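Long-range contact in putative lipoprotein (Bacteroides fragilis, PDB 3NQI), which is of unknown function but is probably a lipoprotein of the bacterial cell envelope that may bind lipid: residues V114-L126 against I234-E246. Numbering follows the deposited sequence.
Sequences VAPFQFSENTIVL and IEKVYEIEYKTAE. With CD (cadmium ion), chain H.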
# COMPACT_ATOMS: atom_id res chain seq x y z
N VAL A 114 11.94 3.53 -4.17
CA VAL A 114 10.94 4.11 -3.34
C VAL A 114 10.71 3.10 -2.21
O VAL A 114 10.97 1.90 -2.40
CB VAL A 114 9.64 4.36 -4.12
CG1 VAL A 114 9.13 3.06 -4.76
CG2 VAL A 114 8.59 4.98 -3.20
N ALA A 115 10.36 3.62 -1.05
CA ALA A 115 10.15 2.86 0.20
C ALA A 115 8.81 3.30 0.81
O ALA A 115 8.13 4.19 0.24
CB ALA A 115 11.35 3.11 1.17
N PRO A 116 8.36 2.69 1.93
CA PRO A 116 7.06 3.14 2.43
C PRO A 116 7.05 4.64 2.65
O PRO A 116 8.05 5.20 3.13
CB PRO A 116 6.95 2.42 3.78
CG PRO A 116 7.72 1.11 3.48
CD PRO A 116 8.89 1.58 2.73
N PHE A 117 5.96 5.28 2.25
CA PHE A 117 5.89 6.74 2.24
C PHE A 117 4.52 7.29 2.56
O PHE A 117 3.54 6.57 2.55
CB PHE A 117 6.40 7.30 0.92
CG PHE A 117 5.51 7.02 -0.28
CD1 PHE A 117 5.72 5.92 -1.08
CD2 PHE A 117 4.51 7.92 -0.63
CE1 PHE A 117 4.90 5.68 -2.18
CE2 PHE A 117 3.71 7.70 -1.74
CZ PHE A 117 3.90 6.60 -2.52
N GLN A 118 4.48 8.59 2.85
CA GLN A 118 3.26 9.26 3.20
C GLN A 118 2.65 9.87 1.96
O GLN A 118 3.30 10.63 1.26
CB GLN A 118 3.54 10.34 4.25
CG GLN A 118 2.23 10.95 4.79
CD GLN A 118 2.40 12.07 5.79
OE1 GLN A 118 3.52 12.48 6.11
NE2 GLN A 118 1.25 12.60 6.28
N PHE A 119 1.41 9.55 1.68
CA PHE A 119 0.72 10.18 0.53
C PHE A 119 0.01 11.50 0.96
O PHE A 119 0.11 12.55 0.28
CB PHE A 119 -0.31 9.21 -0.06
CG PHE A 119 -1.10 9.80 -1.17
CD1 PHE A 119 -0.55 9.89 -2.45
CD2 PHE A 119 -2.38 10.33 -0.94
CE1 PHE A 119 -1.25 10.48 -3.48
CE2 PHE A 119 -3.09 10.92 -1.97
CZ PHE A 119 -2.51 10.98 -3.27
N SER A 120 -0.72 11.41 2.05
CA SER A 120 -1.48 12.56 2.60
C SER A 120 -1.52 12.39 4.13
O SER A 120 -0.93 11.48 4.67
CB SER A 120 -2.90 12.58 2.07
OG SER A 120 -3.59 11.48 2.64
N GLU A 121 -2.21 13.28 4.83
CA GLU A 121 -2.31 13.17 6.27
C GLU A 121 -3.02 11.91 6.67
O GLU A 121 -2.78 11.40 7.75
CB GLU A 121 -3.03 14.38 6.85
CG GLU A 121 -2.15 15.63 6.78
CD GLU A 121 -2.85 16.84 7.36
OE1 GLU A 121 -3.97 16.64 7.90
OE2 GLU A 121 -2.29 17.95 7.27
N ASN A 122 -3.85 11.39 5.78
CA ASN A 122 -4.70 10.19 6.07
C ASN A 122 -4.25 8.86 5.45
O ASN A 122 -4.88 7.82 5.69
CB ASN A 122 -6.09 10.47 5.49
CG ASN A 122 -6.78 11.67 6.17
OD1 ASN A 122 -7.01 11.68 7.37
ND2 ASN A 122 -7.11 12.68 5.38
N THR A 123 -3.26 8.91 4.57
CA THR A 123 -2.89 7.75 3.76
C THR A 123 -1.40 7.53 3.67
O THR A 123 -0.63 8.45 3.35
CB THR A 123 -3.45 7.85 2.29
OG1 THR A 123 -4.85 8.05 2.32
CG2 THR A 123 -3.13 6.54 1.45
N ILE A 124 -0.99 6.29 3.88
CA ILE A 124 0.39 5.94 3.60
C ILE A 124 0.41 4.77 2.58
O ILE A 124 -0.59 4.09 2.38
CB ILE A 124 1.17 5.55 4.86
CG1 ILE A 124 0.51 4.37 5.53
CG2 ILE A 124 1.33 6.80 5.85
CD1 ILE A 124 1.35 3.73 6.68
N VAL A 125 1.57 4.65 1.92
CA VAL A 125 1.74 3.74 0.82
C VAL A 125 2.94 2.82 1.02
O VAL A 125 4.03 3.29 1.32
CB VAL A 125 1.82 4.45 -0.52
CG1 VAL A 125 1.96 3.38 -1.69
CG2 VAL A 125 0.54 5.29 -0.74
N LEU A 126 2.70 1.51 0.88
CA LEU A 126 3.79 0.50 0.87
C LEU A 126 4.10 0.01 -0.53
O LEU A 126 3.26 -0.54 -1.18
CB LEU A 126 3.46 -0.67 1.80
CG LEU A 126 3.66 -0.53 3.31
CD1 LEU A 126 3.12 0.71 3.84
CD2 LEU A 126 3.05 -1.85 4.02
N ILE A 234 14.29 -12.10 7.89
CA ILE A 234 14.67 -11.13 8.89
C ILE A 234 13.50 -10.19 9.14
O ILE A 234 12.53 -10.11 8.37
CB ILE A 234 15.90 -10.30 8.43
CG1 ILE A 234 15.60 -9.54 7.14
CG2 ILE A 234 17.15 -11.20 8.28
CD1 ILE A 234 16.45 -8.31 6.89
N GLU A 235 13.60 -9.46 10.24
CA GLU A 235 12.68 -8.40 10.49
C GLU A 235 13.32 -7.12 10.06
O GLU A 235 14.48 -6.85 10.33
CB GLU A 235 12.33 -8.37 11.95
CG GLU A 235 11.30 -7.35 12.30
CD GLU A 235 10.45 -7.85 13.46
OE1 GLU A 235 9.93 -9.00 13.41
OE2 GLU A 235 10.32 -7.10 14.42
N LYS A 236 12.56 -6.31 9.34
CA LYS A 236 13.01 -5.02 8.96
C LYS A 236 11.96 -3.93 9.29
O LYS A 236 10.75 -4.09 9.06
CB LYS A 236 13.43 -4.99 7.49
CG LYS A 236 14.03 -3.66 7.10
CD LYS A 236 15.00 -3.69 5.93
CE LYS A 236 15.52 -2.26 5.71
NZ LYS A 236 16.19 -2.04 4.39
N VAL A 237 12.45 -2.83 9.87
CA VAL A 237 11.63 -1.71 10.27
C VAL A 237 11.85 -0.55 9.28
O VAL A 237 12.95 -0.18 9.07
CB VAL A 237 11.93 -1.27 11.70
CG1 VAL A 237 11.09 0.04 12.05
CG2 VAL A 237 11.55 -2.40 12.67
N TYR A 238 10.79 -0.06 8.62
CA TYR A 238 10.93 1.08 7.68
C TYR A 238 10.30 2.35 8.35
O TYR A 238 9.31 2.25 9.02
CB TYR A 238 10.17 0.77 6.39
CG TYR A 238 10.73 -0.39 5.58
CD1 TYR A 238 10.45 -1.73 5.92
CD2 TYR A 238 11.53 -0.16 4.49
CE1 TYR A 238 10.96 -2.79 5.16
CE2 TYR A 238 12.01 -1.21 3.71
CZ TYR A 238 11.74 -2.51 4.06
OH TYR A 238 12.23 -3.54 3.25
N GLU A 239 10.92 3.51 8.19
CA GLU A 239 10.41 4.67 8.88
C GLU A 239 9.71 5.64 7.93
O GLU A 239 10.21 5.89 6.85
CB GLU A 239 11.55 5.41 9.56
CG GLU A 239 12.27 4.61 10.54
CD GLU A 239 13.37 5.44 11.25
OE1 GLU A 239 14.10 6.19 10.54
OE2 GLU A 239 13.47 5.36 12.48
N ILE A 240 8.60 6.20 8.39
CA ILE A 240 7.92 7.32 7.69
C ILE A 240 7.83 8.57 8.59
O ILE A 240 7.14 8.57 9.61
CB ILE A 240 6.51 6.88 7.26
CG1 ILE A 240 6.57 5.62 6.39
CG2 ILE A 240 5.75 8.04 6.52
CD1 ILE A 240 5.15 4.95 6.15
N GLU A 241 8.52 9.63 8.24
CA GLU A 241 8.39 10.87 9.01
C GLU A 241 6.97 11.44 8.75
O GLU A 241 6.56 11.59 7.62
CB GLU A 241 9.53 11.84 8.67
CG GLU A 241 10.96 11.27 8.90
CD GLU A 241 11.26 10.77 10.35
OE1 GLU A 241 10.82 11.44 11.32
OE2 GLU A 241 11.94 9.71 10.50
N TYR A 242 6.15 11.57 9.80
CA TYR A 242 4.74 11.93 9.61
C TYR A 242 4.57 13.44 9.55
O TYR A 242 4.89 14.14 10.51
CB TYR A 242 3.86 11.30 10.68
CG TYR A 242 2.38 11.58 10.46
CD1 TYR A 242 1.70 11.04 9.38
CD2 TYR A 242 1.69 12.46 11.29
CE1 TYR A 242 0.35 11.32 9.17
CE2 TYR A 242 0.35 12.74 11.08
CZ TYR A 242 -0.31 12.19 10.01
OH TYR A 242 -1.65 12.48 9.80
N LYS A 243 4.09 13.95 8.42
CA LYS A 243 3.94 15.38 8.20
C LYS A 243 2.50 15.82 8.11
O LYS A 243 1.62 15.04 7.68
CB LYS A 243 4.69 15.77 6.93
CG LYS A 243 6.16 15.41 7.04
CD LYS A 243 7.06 16.25 6.16
CE LYS A 243 8.52 15.80 6.31
NZ LYS A 243 9.43 16.58 5.40
N THR A 244 2.23 17.04 8.59
CA THR A 244 0.89 17.63 8.46
C THR A 244 1.02 19.06 8.04
O THR A 244 2.08 19.67 8.23
CB THR A 244 0.09 17.57 9.81
OG1 THR A 244 0.75 18.34 10.80
CG2 THR A 244 -0.01 16.13 10.28
N ALA A 245 -0.03 19.63 7.47
CA ALA A 245 -0.04 21.09 7.23
C ALA A 245 0.02 21.92 8.54
O ALA A 245 0.54 23.02 8.53
CB ALA A 245 -1.26 21.51 6.33
N GLU A 246 -0.49 21.37 9.66
CA GLU A 246 -0.56 22.09 10.97
C GLU A 246 0.68 21.88 11.84
O GLU A 246 1.53 21.05 11.54
CB GLU A 246 -1.78 21.63 11.79
CG GLU A 246 -3.17 21.98 11.21
CD GLU A 246 -3.62 21.05 10.06
OE1 GLU A 246 -2.95 20.06 9.79
OE2 GLU A 246 -4.64 21.32 9.40
OXT GLU A 246 0.85 22.52 12.88
CD CD H . -4.49 18.98 8.21
O HOH W 1 10.15 4.18 4.60
O HOH W 2 6.30 12.10 5.18
O HOH W 3 -4.65 20.02 6.29
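Gln118 meets the backbone of Lys243 with both ends of its amide, a worked example of one side chain pairing with the backbone of a neighbouring segment, here the tail that follows strand 234-241. Its OE1 accepts from Lys243 N at 2.8 Å, and its NE2 gives a hydrogen to Lys243 O, in the carbonyl plane and on a lone pair, with an N-H...O angle of 162°. With CG anti to the backbone N (chi1 -172°), the extended chain carries the amide across to Lys243; a second bond from NE2 to Ser120 O fixes its rotation.

Tyr242 runs across this side chain, its ring plane 20° from that of the amide, and its hydroxyl donates to Glu121 O at 2.6 Å, the acceptor lying in the plane at the ring edge.

Waters continue the pairing, one joining Pro116 O to Glu239 O and another Gln118 OE1 to Glu241 O. Apolar packing flanks these links: between the waters Ile240 CD1 lies 3.9 Å from Pro116 CB and also meets Ile124 CD1, while further back along the strand Pro116 CD approaches Tyr238 CD2 obliquely, at 3.6 Å. Tyr238 OH reaches beyond the contact to Gln221, in the strand that pairs with 234-241.

Beside the C-terminus, Glu121 of the hairpin turn and the C-terminal Glu246 each chelate the cadmium ion through both carboxylate oxygens, the two carboxylate planes 66° apart, and a water is a further ligand of the metal. Glu121 OE2 also accepts from Ala245 N at 2.8 Å.

The chemistry implies a tail fastened mainly by side-chain-to-backbone bonds, with the metal probably offsetting the charge of two carboxylates brought close together.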